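Local coordinates for neurotoxin (PDB 2QN0), which acts as the zinc-dependent protease (light chain) of botulinum neurotoxin serotype C1 and cleaves the SNARE proteins syntaxin and SNAP-25, at residues P13-N16 against K17-Y21; L77-D80 against S81-D84; L227-E230 against L231-M235; E349-N352 against E353-I357. All blocks are in the same frame, centred on the assembly; numbering follows the deposited sequence.

Contact 1: residues P13-N16 against K17-Y21; sequences PVDN and KNILY
Asp-15 turns its carboxylate back on the chain that follows and takes three backbone N-H groups on a single oxygen. Its OD1 accepts from Lys-17 N at 2.8 Å, from Asn-18 N at 2.8 Å and from Ile-19 N at 2.9 Å. The approaches differ: Asn-18 N uses the syn lone pair, whereas Lys-17 N and Ile-19 N approach from opposite faces of the carboxylate, 57° and 35° out of its plane. With chi1 at 68°, CG sits between the backbone N and the carbonyl carbon, which keeps the carboxylate folded over these amides. A backbone bond from Asp-15 N to Ile-19 O (3.2 Å) closes the same turn.

The Lys-17 bond makes this an Asx turn, extended by two further amides, and it leads the chain directly into strand 19-23. That strand lies in the mixed sheet between strands 34-38 and 136-141. Asn-18 turns its amide oxygen to Arg-38 of the former.

Apolar contact lies mostly around Val-14. Its CG2 meets the Tyr-21 ring obliquely, 3.5 Å from CE2, and lies 4.3 Å from CG2 of the buried Ile-19. Beyond Val-14, the ring of Tyr-21 also meets Trp-146.

Two methyls pack closely against backbone oxygens instead: Val-14 CG1 rests 3.1 Å from Ile-19 O, and Ile-19 CD1 lies 3.6 Å from Pro-13 O.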
ATOM      1  N   PRO A  13       6.323   8.146  24.113  1.00 22.29           N
ATOM      2  CA  PRO A  13       5.172   7.765  24.936  1.00 21.59           C
ATOM      3  C   PRO A  13       3.823   7.813  24.227  1.00 21.05           C
ATOM      4  O   PRO A  13       3.606   8.638  23.340  1.00 20.64           O
ATOM      5  CB  PRO A  13       5.217   8.775  26.088  1.00 22.66           C
ATOM      6  CG  PRO A  13       6.646   9.233  26.117  1.00 26.62           C
ATOM      7  CD  PRO A  13       6.971   9.350  24.658  1.00 23.12           C
ATOM      8  N   VAL A  14       2.924   6.924  24.639  1.00 20.80           N
ATOM      9  CA  VAL A  14       1.569   6.885  24.102  1.00 21.82           C
ATOM     10  C   VAL A  14       0.946   8.224  24.489  1.00 24.02           C
ATOM     11  O   VAL A  14       1.167   8.714  25.596  1.00 20.02           O
ATOM     12  CB  VAL A  14       0.758   5.737  24.748  1.00 23.36           C
ATOM     13  CG1 VAL A  14      -0.728   5.896  24.444  1.00 23.69           C
ATOM     14  CG2 VAL A  14       1.265   4.397  24.233  1.00 23.94           C
ATOM     15  N   ASP A  15       0.185   8.828  23.582  1.00 22.21           N
ATOM     16  CA  ASP A  15      -0.436  10.119  23.871  1.00 23.86           C
ATOM     17  C   ASP A  15      -1.934  10.085  23.589  1.00 25.13           C
ATOM     18  O   ASP A  15      -2.594  11.125  23.543  1.00 25.46           O
ATOM     19  CB  ASP A  15       0.227  11.220  23.041  1.00 24.07           C
ATOM     20  CG  ASP A  15      -0.050  11.078  21.557  1.00 26.25           C
ATOM     21  OD1 ASP A  15      -0.641  10.053  21.164  1.00 22.68           O
ATOM     22  OD2 ASP A  15       0.323  11.988  20.786  1.00 27.64           O
ATOM     23  N   ASN A  16      -2.453   8.879  23.393  1.00 25.97           N
ATOM     24  CA  ASN A  16      -3.870   8.671  23.124  1.00 28.48           C
ATOM     25  C   ASN A  16      -4.358   9.464  21.915  1.00 27.66           C
ATOM     26  O   ASN A  16      -5.553   9.728  21.782  1.00 28.36           O
ATOM     27  CB  ASN A  16      -4.690   9.051  24.357  1.00 32.14           C
ATOM     28  CG  ASN A  16      -4.171   8.395  25.622  1.00 34.77           C
ATOM     29  OD1 ASN A  16      -4.028   7.174  25.685  1.00 38.46           O
ATOM     30  ND2 ASN A  16      -3.884   9.204  26.637  1.00 37.52           N
ATOM     31  N   LYS A  17      -3.433   9.838  21.036  1.00 25.88           N
ATOM     32  CA  LYS A  17      -3.785  10.600  19.843  1.00 25.62           C
ATOM     33  C   LYS A  17      -3.043  10.101  18.605  1.00 25.01           C
ATOM     34  O   LYS A  17      -3.668   9.645  17.647  1.00 25.67           O
ATOM     35  CB  LYS A  17      -3.483  12.086  20.049  1.00 26.86           C
ATOM     36  CG  LYS A  17      -3.951  12.956  18.893  1.00 30.02           C
ATOM     37  CD  LYS A  17      -3.541  14.407  19.071  1.00 32.29           C
ATOM     38  CE  LYS A  17      -4.021  15.250  17.903  1.00 35.13           C
ATOM     39  NZ  LYS A  17      -5.496  15.144  17.723  1.00 36.19           N
ATOM     40  N   ASN A  18      -1.716  10.196  18.623  1.00 22.09           N
ATOM     41  CA  ASN A  18      -0.908   9.751  17.490  1.00 20.10           C
ATOM     42  C   ASN A  18      -0.080   8.511  17.791  1.00 20.39           C
ATOM     43  O   ASN A  18       0.521   7.926  16.889  1.00 19.45           O
ATOM     44  CB  ASN A  18       0.018  10.870  17.015  1.00 22.02           C
ATOM     45  CG  ASN A  18      -0.741  12.054  16.466  1.00 22.28           C
ATOM     46  OD1 ASN A  18      -1.823  11.902  15.900  1.00 24.38           O
ATOM     47  ND2 ASN A  18      -0.173  13.243  16.617  1.00 28.95           N
ATOM     48  N   ILE A  19      -0.032   8.125  19.061  1.00 19.73           N
ATOM     49  CA  ILE A  19       0.710   6.937  19.471  1.00 19.84           C
ATOM     50  C   ILE A  19      -0.192   6.142  20.405  1.00 20.95           C
ATOM     51  O   ILE A  19      -0.605   6.632  21.459  1.00 21.60           O
ATOM     52  CB  ILE A  19       2.033   7.313  20.186  1.00 18.96           C
ATOM     53  CG1 ILE A  19       2.884   8.185  19.256  1.00 19.24           C
ATOM     54  CG2 ILE A  19       2.797   6.048  20.575  1.00 19.12           C
ATOM     55  CD1 ILE A  19       4.262   8.541  19.803  1.00 20.32           C
ATOM     56  N   LEU A  20      -0.508   4.915  20.001  1.00 20.34           N
ATOM     57  CA  LEU A  20      -1.398   4.053  20.766  1.00 22.62           C
ATOM     58  C   LEU A  20      -0.983   2.599  20.629  1.00 21.75           C
ATOM     59  O   LEU A  20      -0.124   2.257  19.816  1.00 21.98           O
ATOM     60  CB  LEU A  20      -2.829   4.160  20.223  1.00 25.62           C
ATOM     61  CG  LEU A  20      -3.487   5.514  19.961  1.00 29.24           C
ATOM     62  CD1 LEU A  20      -4.759   5.323  19.148  1.00 28.06           C
ATOM     63  CD2 LEU A  20      -3.799   6.182  21.278  1.00 30.26           C
ATOM     64  N   TYR A  21      -1.613   1.748  21.434  1.00 21.95           N
ATOM     65  CA  TYR A  21      -1.392   0.310  21.376  1.00 21.41           C
ATOM     66  C   TYR A  21      -2.665  -0.227  20.742  1.00 21.22           C
ATOM     67  O   TYR A  21      -3.764   0.053  21.220  1.00 21.38           O
ATOM     68  CB  TYR A  21      -1.207  -0.276  22.776  1.00 22.68           C
ATOM     69  CG  TYR A  21       0.214  -0.158  23.276  1.00 22.54           C
ATOM     70  CD1 TYR A  21       1.207  -1.024  22.816  1.00 23.78           C
ATOM     71  CD2 TYR A  21       0.574   0.835  24.184  1.00 24.48           C
ATOM     72  CE1 TYR A  21       2.528  -0.903  23.246  1.00 24.54           C
ATOM     73  CE2 TYR A  21       1.891   0.966  24.622  1.00 24.95           C
ATOM     74  CZ  TYR A  21       2.859   0.096  24.148  1.00 25.87           C
ATOM     75  OH  TYR A  21       4.163   0.234  24.564  1.00 27.44           O
TER

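Contact 2: residues L77-D80 against S81-D84; sequences LSTD and SDKD
Thr-79 holds its hydroxyl between its own backbone N and carbonyl carbon (chi1 64°), while Asp-82 has an unusual chi1 of -94° that swings its carboxylate back toward Leu-77. The first torsion sets OG1 at the opening turn of helix 80-97, where Thr-79 is the N-cap and OG1 accepts from Asp-82 N at 3.2 Å. The second lets OD2 of Asp-82 receive Leu-77 N at 3.0 Å, on the anti side of the carboxylate and 20° out of its plane. Asp-82 thus ties down the loop two residues ahead of the cap.

Regular helical bonding begins here as well, with Lys-83 N bonded to Thr-79 O (3.1 Å) and Asp-84 N to Asp-80 O (2.9 Å). The extended Lys-83 chain runs back across the loop, its CG over Thr-79 O and its CE 3.4 Å from Leu-77 O. Leu-77, which is buried, turns CD2 to within 3.6 Å of Asp-82 O and also packs on Arg-49 and Pro-161.

At its end Lys-83 NZ makes a salt bridge to Asp-48, its direct partner, and donates to a water (2.9 Å). That water in turn donates to Asp-80 OD1, so the lysine and Asp-80 are bridged by solvent and not by direct contact. With Asp-80 and Asp-82 in its first turn, the helix start carries carboxylates where the N-terminal end of the helix dipole would probably favour negative charge, and the lysine may offset part of the charge of Asp-80 through the water.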
ATOM      1  N   LEU A  77      13.434  -6.949  12.437  1.00 24.27           N
ATOM      2  CA  LEU A  77      12.396  -6.214  13.164  1.00 25.25           C
ATOM      3  C   LEU A  77      12.038  -6.836  14.509  1.00 26.25           C
ATOM      4  O   LEU A  77      10.969  -6.567  15.053  1.00 27.11           O
ATOM      5  CB  LEU A  77      11.115  -6.086  12.330  1.00 25.36           C
ATOM      6  CG  LEU A  77      11.095  -5.052  11.207  1.00 25.46           C
ATOM      7  CD1 LEU A  77       9.658  -4.902  10.688  1.00 22.79           C
ATOM      8  CD2 LEU A  77      11.608  -3.716  11.723  1.00 26.09           C
ATOM      9  N   SER A  78      12.930  -7.656  15.054  1.00 26.56           N
ATOM     10  CA  SER A  78      12.660  -8.302  16.333  1.00 27.61           C
ATOM     11  C   SER A  78      12.922  -7.392  17.527  1.00 27.45           C
ATOM     12  O   SER A  78      12.220  -7.468  18.533  1.00 30.71           O
ATOM     13  CB  SER A  78      13.498  -9.581  16.473  1.00 28.28           C
ATOM     14  OG  SER A  78      14.885  -9.296  16.398  1.00 31.05           O
ATOM     15  N   THR A  79      13.928  -6.531  17.417  1.00 26.54           N
ATOM     16  CA  THR A  79      14.279  -5.628  18.511  1.00 26.57           C
ATOM     17  C   THR A  79      13.653  -4.249  18.367  1.00 26.69           C
ATOM     18  O   THR A  79      13.273  -3.840  17.269  1.00 25.39           O
ATOM     19  CB  THR A  79      15.802  -5.445  18.607  1.00 26.16           C
ATOM     20  OG1 THR A  79      16.279  -4.798  17.421  1.00 26.09           O
ATOM     21  CG2 THR A  79      16.495  -6.794  18.756  1.00 27.80           C
ATOM     22  N   ASP A  80      13.553  -3.529  19.482  1.00 25.08           N
ATOM     23  CA  ASP A  80      12.987  -2.186  19.472  1.00 24.93           C
ATOM     24  C   ASP A  80      13.863  -1.274  18.623  1.00 24.97           C
ATOM     25  O   ASP A  80      13.372  -0.339  17.986  1.00 24.67           O
ATOM     26  CB  ASP A  80      12.891  -1.635  20.898  1.00 26.46           C
ATOM     27  CG  ASP A  80      11.686  -2.167  21.650  1.00 28.25           C
ATOM     28  OD1 ASP A  80      11.054  -3.132  21.168  1.00 28.28           O
ATOM     29  OD2 ASP A  80      11.371  -1.621  22.727  1.00 30.27           O
ATOM     30  N   SER A  81      15.163  -1.550  18.619  1.00 23.98           N
ATOM     31  CA  SER A  81      16.100  -0.761  17.832  1.00 24.48           C
ATOM     32  C   SER A  81      15.765  -0.901  16.345  1.00 23.53           C
ATOM     33  O   SER A  81      15.811   0.072  15.592  1.00 23.43           O
ATOM     34  CB  SER A  81      17.531  -1.238  18.086  1.00 25.88           C
ATOM     35  OG  SER A  81      18.456  -0.450  17.360  1.00 31.92           O
ATOM     36  N   ASP A  82      15.435  -2.121  15.934  1.00 23.32           N
ATOM     37  CA  ASP A  82      15.072  -2.404  14.548  1.00 23.50           C
ATOM     38  C   ASP A  82      13.784  -1.674  14.190  1.00 22.41           C
ATOM     39  O   ASP A  82      13.666  -1.084  13.118  1.00 22.76           O
ATOM     40  CB  ASP A  82      14.863  -3.907  14.355  1.00 26.04           C
ATOM     41  CG  ASP A  82      16.109  -4.613  13.860  1.00 31.42           C
ATOM     42  OD1 ASP A  82      17.210  -4.316  14.372  1.00 30.69           O
ATOM     43  OD2 ASP A  82      15.983  -5.471  12.959  1.00 35.46           O
ATOM     44  N   LYS A  83      12.822  -1.720  15.105  1.00 21.54           N
ATOM     45  CA  LYS A  83      11.531  -1.078  14.892  1.00 20.54           C
ATOM     46  C   LYS A  83      11.662   0.431  14.770  1.00 21.24           C
ATOM     47  O   LYS A  83      10.972   1.059  13.965  1.00 18.85           O
ATOM     48  CB  LYS A  83      10.575  -1.445  16.029  1.00 20.74           C
ATOM     49  CG  LYS A  83      10.293  -2.936  16.105  1.00 20.35           C
ATOM     50  CD  LYS A  83       9.296  -3.284  17.192  1.00 20.48           C
ATOM     51  CE  LYS A  83       8.963  -4.771  17.154  1.00 21.76           C
ATOM     52  NZ  LYS A  83       7.925  -5.145  18.149  1.00 25.71           N
ATOM     53  N   ASP A  84      12.556   1.016  15.562  1.00 20.09           N
ATOM     54  CA  ASP A  84      12.768   2.454  15.521  1.00 18.77           C
ATOM     55  C   ASP A  84      13.299   2.851  14.144  1.00 19.81           C
ATOM     56  O   ASP A  84      12.847   3.826  13.543  1.00 18.28           O
ATOM     57  CB  ASP A  84      13.773   2.873  16.601  1.00 20.84           C
ATOM     58  CG  ASP A  84      13.944   4.374  16.683  1.00 21.49           C
ATOM     59  OD1 ASP A  84      12.992   5.063  17.111  1.00 21.59           O
ATOM     60  OD2 ASP A  84      15.028   4.869  16.311  1.00 24.38           O
TER
HETATM   61  O   HOH W   1       8.193  -3.737  20.655  1.00 37.31           O

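Contact 3: residues L227-E230 against L231-M235; sequences LMHE and LNHAM. With ZN (zinc ion), chain B.
His-229 and His-233, one turn apart on helix 223-238, close on the same zinc ion, each binding it through NE2 at 2.1 Å. Their rings are set obliquely, planes at 76°. His-229 has CG anti to its backbone N (chi1 172°) and His-233 has CG anti to its carbonyl carbon (chi1 -74°), which brings the two rings together from successive turns.

Behind the metal the helix is tightly packed. Leu-231 fits its CG 3.4 Å from Leu-227 O and its CD1 4.4 Å from Leu-227 CG, and it presses outward on Leu-106 and Leu-110 of helix 101-112. Asn-232, also buried, bonds through OD1 to the Tyr-363 hydroxyl and through ND2 to Ala-272 O. His-229 is steadied from the second shell by Glu-360, bonded to ND1.

The zinc side is more open: His-233 is partly exposed, and a water lies 2.1 Å from the zinc, with Glu-269 completing the ligand set. Glu-230 turns its bent chain here. Its OE1 lies near the plane of the His-233 ring at the edge, 3.4 Å from CD2, and is bonded to Thr-170; its OE2 is hydrogen-bonded to the zinc-bound water at 2.6 Å.

Two histidines and an intervening glutamate form the HExxH motif of zinc metalloproteases. A carboxylate this close to a metal-polarised water is consistent with the general-base role assigned to that glutamate in this family.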
ATOM      1  N   LEU A 227       7.069   1.480  -2.193  1.00 12.89           N
ATOM      2  CA  LEU A 227       5.989   1.834  -1.281  1.00 11.95           C
ATOM      3  C   LEU A 227       4.778   2.414  -2.019  1.00 12.30           C
ATOM      4  O   LEU A 227       3.640   2.008  -1.770  1.00 12.96           O
ATOM      5  CB  LEU A 227       6.495   2.836  -0.231  1.00 14.10           C
ATOM      6  CG  LEU A 227       5.476   3.422   0.754  1.00 15.54           C
ATOM      7  CD1 LEU A 227       4.765   2.303   1.508  1.00 16.10           C
ATOM      8  CD2 LEU A 227       6.200   4.353   1.733  1.00 16.33           C
ATOM      9  N   MET A 228       5.018   3.352  -2.929  1.00 11.79           N
ATOM     10  CA  MET A 228       3.919   3.964  -3.676  1.00 13.04           C
ATOM     11  C   MET A 228       3.151   2.919  -4.476  1.00 12.26           C
ATOM     12  O   MET A 228       1.941   3.040  -4.657  1.00 12.60           O
ATOM     13  CB  MET A 228       4.438   5.064  -4.601  1.00 12.81           C
ATOM     14  CG  MET A 228       4.856   6.329  -3.847  1.00 14.57           C
ATOM     15  SD  MET A 228       5.481   7.633  -4.910  1.00 14.65           S
ATOM     16  CE  MET A 228       3.962   8.469  -5.360  1.00 14.45           C
ATOM     17  N   HIS A 229       3.852   1.895  -4.955  1.00 12.57           N
ATOM     18  CA  HIS A 229       3.193   0.825  -5.700  1.00 11.84           C
ATOM     19  C   HIS A 229       2.125   0.196  -4.802  1.00 13.14           C
ATOM     20  O   HIS A 229       0.986  -0.015  -5.234  1.00 12.76           O
ATOM     21  CB  HIS A 229       4.209  -0.240  -6.126  1.00 11.92           C
ATOM     22  CG  HIS A 229       3.588  -1.457  -6.738  1.00 13.08           C
ATOM     23  ND1 HIS A 229       3.602  -1.699  -8.095  1.00 13.23           N
ATOM     24  CD2 HIS A 229       2.927  -2.498  -6.177  1.00 14.32           C
ATOM     25  CE1 HIS A 229       2.981  -2.839  -8.343  1.00 14.36           C
ATOM     26  NE2 HIS A 229       2.562  -3.342  -7.197  1.00 13.00           N
ATOM     27  N   GLU A 230       2.478  -0.099  -3.550  1.00 12.02           N
ATOM     28  CA  GLU A 230       1.510  -0.688  -2.631  1.00 11.65           C
ATOM     29  C   GLU A 230       0.419   0.321  -2.275  1.00 11.70           C
ATOM     30  O   GLU A 230      -0.735  -0.056  -2.063  1.00 12.38           O
ATOM     31  CB  GLU A 230       2.193  -1.188  -1.345  1.00 13.20           C
ATOM     32  CG  GLU A 230       3.187  -2.344  -1.541  1.00 13.62           C
ATOM     33  CD  GLU A 230       2.620  -3.509  -2.350  1.00 15.33           C
ATOM     34  OE1 GLU A 230       1.466  -3.927  -2.100  1.00 13.94           O
ATOM     35  OE2 GLU A 230       3.342  -4.019  -3.230  1.00 14.92           O
ATOM     36  N   LEU A 231       0.769   1.603  -2.207  1.00 11.47           N
ATOM     37  CA  LEU A 231      -0.235   2.622  -1.901  1.00 11.32           C
ATOM     38  C   LEU A 231      -1.285   2.650  -3.018  1.00 12.57           C
ATOM     39  O   LEU A 231      -2.431   3.042  -2.795  1.00 12.58           O
ATOM     40  CB  LEU A 231       0.413   4.005  -1.740  1.00 12.49           C
ATOM     41  CG  LEU A 231       1.336   4.166  -0.518  1.00 11.17           C
ATOM     42  CD1 LEU A 231       1.890   5.592  -0.480  1.00 13.56           C
ATOM     43  CD2 LEU A 231       0.561   3.869   0.769  1.00 12.65           C
ATOM     44  N   ASN A 232      -0.895   2.235  -4.221  1.00 12.73           N
ATOM     45  CA  ASN A 232      -1.853   2.195  -5.326  1.00 12.27           C
ATOM     46  C   ASN A 232      -2.873   1.094  -5.063  1.00 11.35           C
ATOM     47  O   ASN A 232      -4.061   1.262  -5.345  1.00 13.12           O
ATOM     48  CB  ASN A 232      -1.143   1.958  -6.661  1.00 11.49           C
ATOM     49  CG  ASN A 232      -0.316   3.154  -7.088  1.00 14.05           C
ATOM     50  OD1 ASN A 232      -0.545   4.272  -6.622  1.00 14.25           O
ATOM     51  ND2 ASN A 232       0.637   2.933  -7.984  1.00 13.12           N
ATOM     52  N   HIS A 233      -2.419  -0.044  -4.544  1.00 11.05           N
ATOM     53  CA  HIS A 233      -3.353  -1.118  -4.217  1.00 12.14           C
ATOM     54  C   HIS A 233      -4.304  -0.585  -3.147  1.00 13.98           C
ATOM     55  O   HIS A 233      -5.507  -0.847  -3.185  1.00 12.85           O
ATOM     56  CB  HIS A 233      -2.621  -2.348  -3.676  1.00 12.09           C
ATOM     57  CG  HIS A 233      -1.886  -3.121  -4.724  1.00 13.78           C
ATOM     58  ND1 HIS A 233      -2.497  -3.586  -5.872  1.00 14.14           N
ATOM     59  CD2 HIS A 233      -0.598  -3.536  -4.789  1.00 13.69           C
ATOM     60  CE1 HIS A 233      -1.618  -4.256  -6.595  1.00 15.18           C
ATOM     61  NE2 HIS A 233      -0.459  -4.240  -5.960  1.00 15.11           N
ATOM     62  N   ALA A 234      -3.758   0.173  -2.196  1.00 13.54           N
ATOM     63  CA  ALA A 234      -4.571   0.743  -1.119  1.00 12.24           C
ATOM     64  C   ALA A 234      -5.603   1.715  -1.673  1.00 12.67           C
ATOM     65  O   ALA A 234      -6.720   1.806  -1.156  1.00 12.73           O
ATOM     66  CB  ALA A 234      -3.678   1.450  -0.088  1.00 12.62           C
ATOM     67  N   MET A 235      -5.231   2.453  -2.716  1.00 12.56           N
ATOM     68  CA  MET A 235      -6.164   3.389  -3.341  1.00 14.49           C
ATOM     69  C   MET A 235      -7.329   2.610  -3.950  1.00 14.60           C
ATOM     70  O   MET A 235      -8.496   2.968  -3.771  1.00 13.79           O
ATOM     71  CB  MET A 235      -5.459   4.199  -4.432  1.00 15.34           C
ATOM     72  CG  MET A 235      -4.580   5.320  -3.906  1.00 17.30           C
ATOM     73  SD  MET A 235      -5.549   6.747  -3.349  1.00 20.34           S
ATOM     74  CE  MET A 235      -5.606   7.718  -4.847  1.00 19.60           C
TER
HETATM   75 ZN    ZN B 431       1.411  -4.957  -6.511  1.00 16.27          ZN
HETATM   76  O   HOH W   2       2.364  -5.770  -4.849  1.00 15.79           O

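Contact 4: residues E349-N352 against E353-I357; sequences ELYN and ELTQI
Glu-353 and Glu-349 lie side by side on helix 344-357, an alpha-helix that widens into a pi-type turn at 353-357. Their OE2 atoms are 4.4 Å apart, but Glu-353 is held by salt bridges to Arg-109 and Arg-331, which probably offset the like charges. Leu-354, next in line, sets its CD1 3.9 Å from Leu-350 CG, and its N bonds almost straight to Leu-350 O (172° at the hydrogen).

Thr-355 doubles its grip on the preceding turn: N at 3.1 Å and OG1 at 2.8 Å both donate to Tyr-351 O, from opposite faces of the carbonyl plane. With OG1 placed between backbone N and carbonyl carbon (chi1 58°), CG2 falls over one face of the Tyr-351 ring, a CH-pi contact 4.2 Å from the centroid. Tyr-351 also packs on Phe-289 and Ala-293 of helix 283-304.

Gln-356 N bonds to Asn-352 O at 2.8 Å, and a water joins Gln-356 OE1 to Asn-352 ND2, the two amide planes standing 60° apart. Ile-357 N keeps its bond to Glu-353 O and adds a weak, pi-type one to Asn-352 O, while its CD1 comes 4.0 Å from Asn-352 OD1.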
ATOM      1  N   GLU A 349     -13.857  10.055 -14.859  1.00 22.18           N
ATOM      2  CA  GLU A 349     -12.652  10.814 -14.554  1.00 23.49           C
ATOM      3  C   GLU A 349     -11.959  10.244 -13.318  1.00 22.40           C
ATOM      4  O   GLU A 349     -10.741  10.068 -13.303  1.00 20.24           O
ATOM      5  CB  GLU A 349     -13.005  12.287 -14.327  1.00 26.62           C
ATOM      6  CG  GLU A 349     -11.835  13.147 -13.876  1.00 31.95           C
ATOM      7  CD  GLU A 349     -12.227  14.597 -13.660  1.00 35.50           C
ATOM      8  OE1 GLU A 349     -13.229  14.845 -12.957  1.00 37.59           O
ATOM      9  OE2 GLU A 349     -11.529  15.488 -14.188  1.00 38.92           O
ATOM     10  N   LEU A 350     -12.743   9.953 -12.285  1.00 21.20           N
ATOM     11  CA  LEU A 350     -12.202   9.391 -11.051  1.00 19.68           C
ATOM     12  C   LEU A 350     -11.593   8.016 -11.303  1.00 20.22           C
ATOM     13  O   LEU A 350     -10.463   7.734 -10.887  1.00 17.84           O
ATOM     14  CB  LEU A 350     -13.307   9.273  -9.997  1.00 19.53           C
ATOM     15  CG  LEU A 350     -12.924   8.576  -8.686  1.00 18.64           C
ATOM     16  CD1 LEU A 350     -11.784   9.340  -8.015  1.00 20.08           C
ATOM     17  CD2 LEU A 350     -14.139   8.513  -7.766  1.00 19.22           C
ATOM     18  N   TYR A 351     -12.340   7.157 -11.991  1.00 17.44           N
ATOM     19  CA  TYR A 351     -11.852   5.817 -12.274  1.00 19.27           C
ATOM     20  C   TYR A 351     -10.536   5.871 -13.042  1.00 17.86           C
ATOM     21  O   TYR A 351      -9.625   5.091 -12.771  1.00 17.87           O
ATOM     22  CB  TYR A 351     -12.884   5.022 -13.081  1.00 17.63           C
ATOM     23  CG  TYR A 351     -12.597   3.539 -13.129  1.00 17.13           C
ATOM     24  CD1 TYR A 351     -13.019   2.694 -12.102  1.00 15.53           C
ATOM     25  CD2 TYR A 351     -11.888   2.978 -14.192  1.00 16.18           C
ATOM     26  CE1 TYR A 351     -12.745   1.327 -12.133  1.00 16.97           C
ATOM     27  CE2 TYR A 351     -11.607   1.614 -14.232  1.00 16.34           C
ATOM     28  CZ  TYR A 351     -12.036   0.796 -13.203  1.00 16.91           C
ATOM     29  OH  TYR A 351     -11.758  -0.552 -13.237  1.00 19.34           O
ATOM     30  N   ASN A 352     -10.437   6.788 -14.002  1.00 18.87           N
ATOM     31  CA  ASN A 352      -9.219   6.916 -14.792  1.00 20.46           C
ATOM     32  C   ASN A 352      -8.051   7.348 -13.913  1.00 21.33           C
ATOM     33  O   ASN A 352      -6.940   6.840 -14.052  1.00 20.71           O
ATOM     34  CB  ASN A 352      -9.408   7.924 -15.924  1.00 22.25           C
ATOM     35  CG  ASN A 352      -8.177   8.040 -16.798  1.00 24.50           C
ATOM     36  OD1 ASN A 352      -7.458   9.036 -16.752  1.00 26.19           O
ATOM     37  ND2 ASN A 352      -7.918   7.006 -17.590  1.00 24.25           N
ATOM     38  N   GLU A 353      -8.303   8.291 -13.011  1.00 19.84           N
ATOM     39  CA  GLU A 353      -7.262   8.757 -12.099  1.00 20.54           C
ATOM     40  C   GLU A 353      -6.717   7.602 -11.269  1.00 18.60           C
ATOM     41  O   GLU A 353      -5.507   7.385 -11.191  1.00 18.45           O
ATOM     42  CB  GLU A 353      -7.821   9.807 -11.139  1.00 22.63           C
ATOM     43  CG  GLU A 353      -7.908  11.212 -11.693  1.00 28.17           C
ATOM     44  CD  GLU A 353      -8.597  12.155 -10.730  1.00 30.97           C
ATOM     45  OE1 GLU A 353      -8.400  11.996  -9.504  1.00 30.40           O
ATOM     46  OE2 GLU A 353      -9.327  13.055 -11.195  1.00 33.07           O
ATOM     47  N   LEU A 354      -7.629   6.866 -10.645  1.00 16.85           N
ATOM     48  CA  LEU A 354      -7.273   5.749  -9.775  1.00 17.19           C
ATOM     49  C   LEU A 354      -6.562   4.577 -10.435  1.00 18.59           C
ATOM     50  O   LEU A 354      -5.790   3.877  -9.780  1.00 17.74           O
ATOM     51  CB  LEU A 354      -8.531   5.224  -9.075  1.00 16.21           C
ATOM     52  CG  LEU A 354      -9.280   6.235  -8.206  1.00 17.61           C
ATOM     53  CD1 LEU A 354     -10.554   5.606  -7.677  1.00 16.78           C
ATOM     54  CD2 LEU A 354      -8.377   6.683  -7.052  1.00 19.02           C
ATOM     55  N   THR A 355      -6.809   4.364 -11.726  1.00 17.66           N
ATOM     56  CA  THR A 355      -6.214   3.233 -12.430  1.00 18.29           C
ATOM     57  C   THR A 355      -5.140   3.548 -13.462  1.00 18.55           C
ATOM     58  O   THR A 355      -4.366   2.662 -13.832  1.00 19.56           O
ATOM     59  CB  THR A 355      -7.302   2.403 -13.144  1.00 18.78           C
ATOM     60  OG1 THR A 355      -8.015   3.244 -14.061  1.00 17.13           O
ATOM     61  CG2 THR A 355      -8.275   1.815 -12.135  1.00 18.61           C
ATOM     62  N   GLN A 356      -5.083   4.788 -13.932  1.00 19.85           N
ATOM     63  CA  GLN A 356      -4.097   5.139 -14.942  1.00 21.03           C
ATOM     64  C   GLN A 356      -3.186   6.325 -14.649  1.00 20.55           C
ATOM     65  O   GLN A 356      -2.168   6.492 -15.316  1.00 21.08           O
ATOM     66  CB  GLN A 356      -4.802   5.326 -16.291  1.00 23.70           C
ATOM     67  CG  GLN A 356      -5.447   4.035 -16.778  1.00 27.21           C
ATOM     68  CD  GLN A 356      -5.897   4.093 -18.222  1.00 29.78           C
ATOM     69  OE1 GLN A 356      -5.248   4.715 -19.061  1.00 32.80           O
ATOM     70  NE2 GLN A 356      -7.002   3.422 -18.525  1.00 29.63           N
ATOM     71  N   ILE A 357      -3.534   7.143 -13.657  1.00 18.62           N
ATOM     72  CA  ILE A 357      -2.698   8.288 -13.304  1.00 18.23           C
ATOM     73  C   ILE A 357      -1.879   7.983 -12.044  1.00 18.36           C
ATOM     74  O   ILE A 357      -0.678   8.246 -11.991  1.00 18.63           O
ATOM     75  CB  ILE A 357      -3.549   9.547 -13.082  1.00 19.73           C
ATOM     76  CG1 ILE A 357      -4.259   9.916 -14.389  1.00 21.48           C
ATOM     77  CG2 ILE A 357      -2.666  10.699 -12.611  1.00 22.12           C
ATOM     78  CD1 ILE A 357      -5.104  11.172 -14.304  1.00 23.46           C
TER
HETATM   79  O   HOH W   3      -6.739   7.328 -19.955  1.00 47.09           O

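In the fold
From the N terminus the contacts follow in series, none nesting or crossing; all are local, contacts 1 and 2 at turns, contacts 3 and 4 along helices. Contact 1 turns the loop into strand 19-23 of the mixed sheet, and contact 2 starts helix 80-97. The two do not touch, but the backbone N of Tyr-10, just ahead of contact 1, donates to Asp-84 of contact 2. Helix 80-97 then runs inward, where Leu-93, Phe-94 and Ile-97 pack on Leu-227 and Met-228 of contact 3. Sheet strand 190-193 meets helix 223-238 through Ile-192. Contacts 3 and 4 meet directly, Met-235 CE lying 3.7 Å from Leu-354 CD2, which joins the zinc-binding helix to helix 344-357.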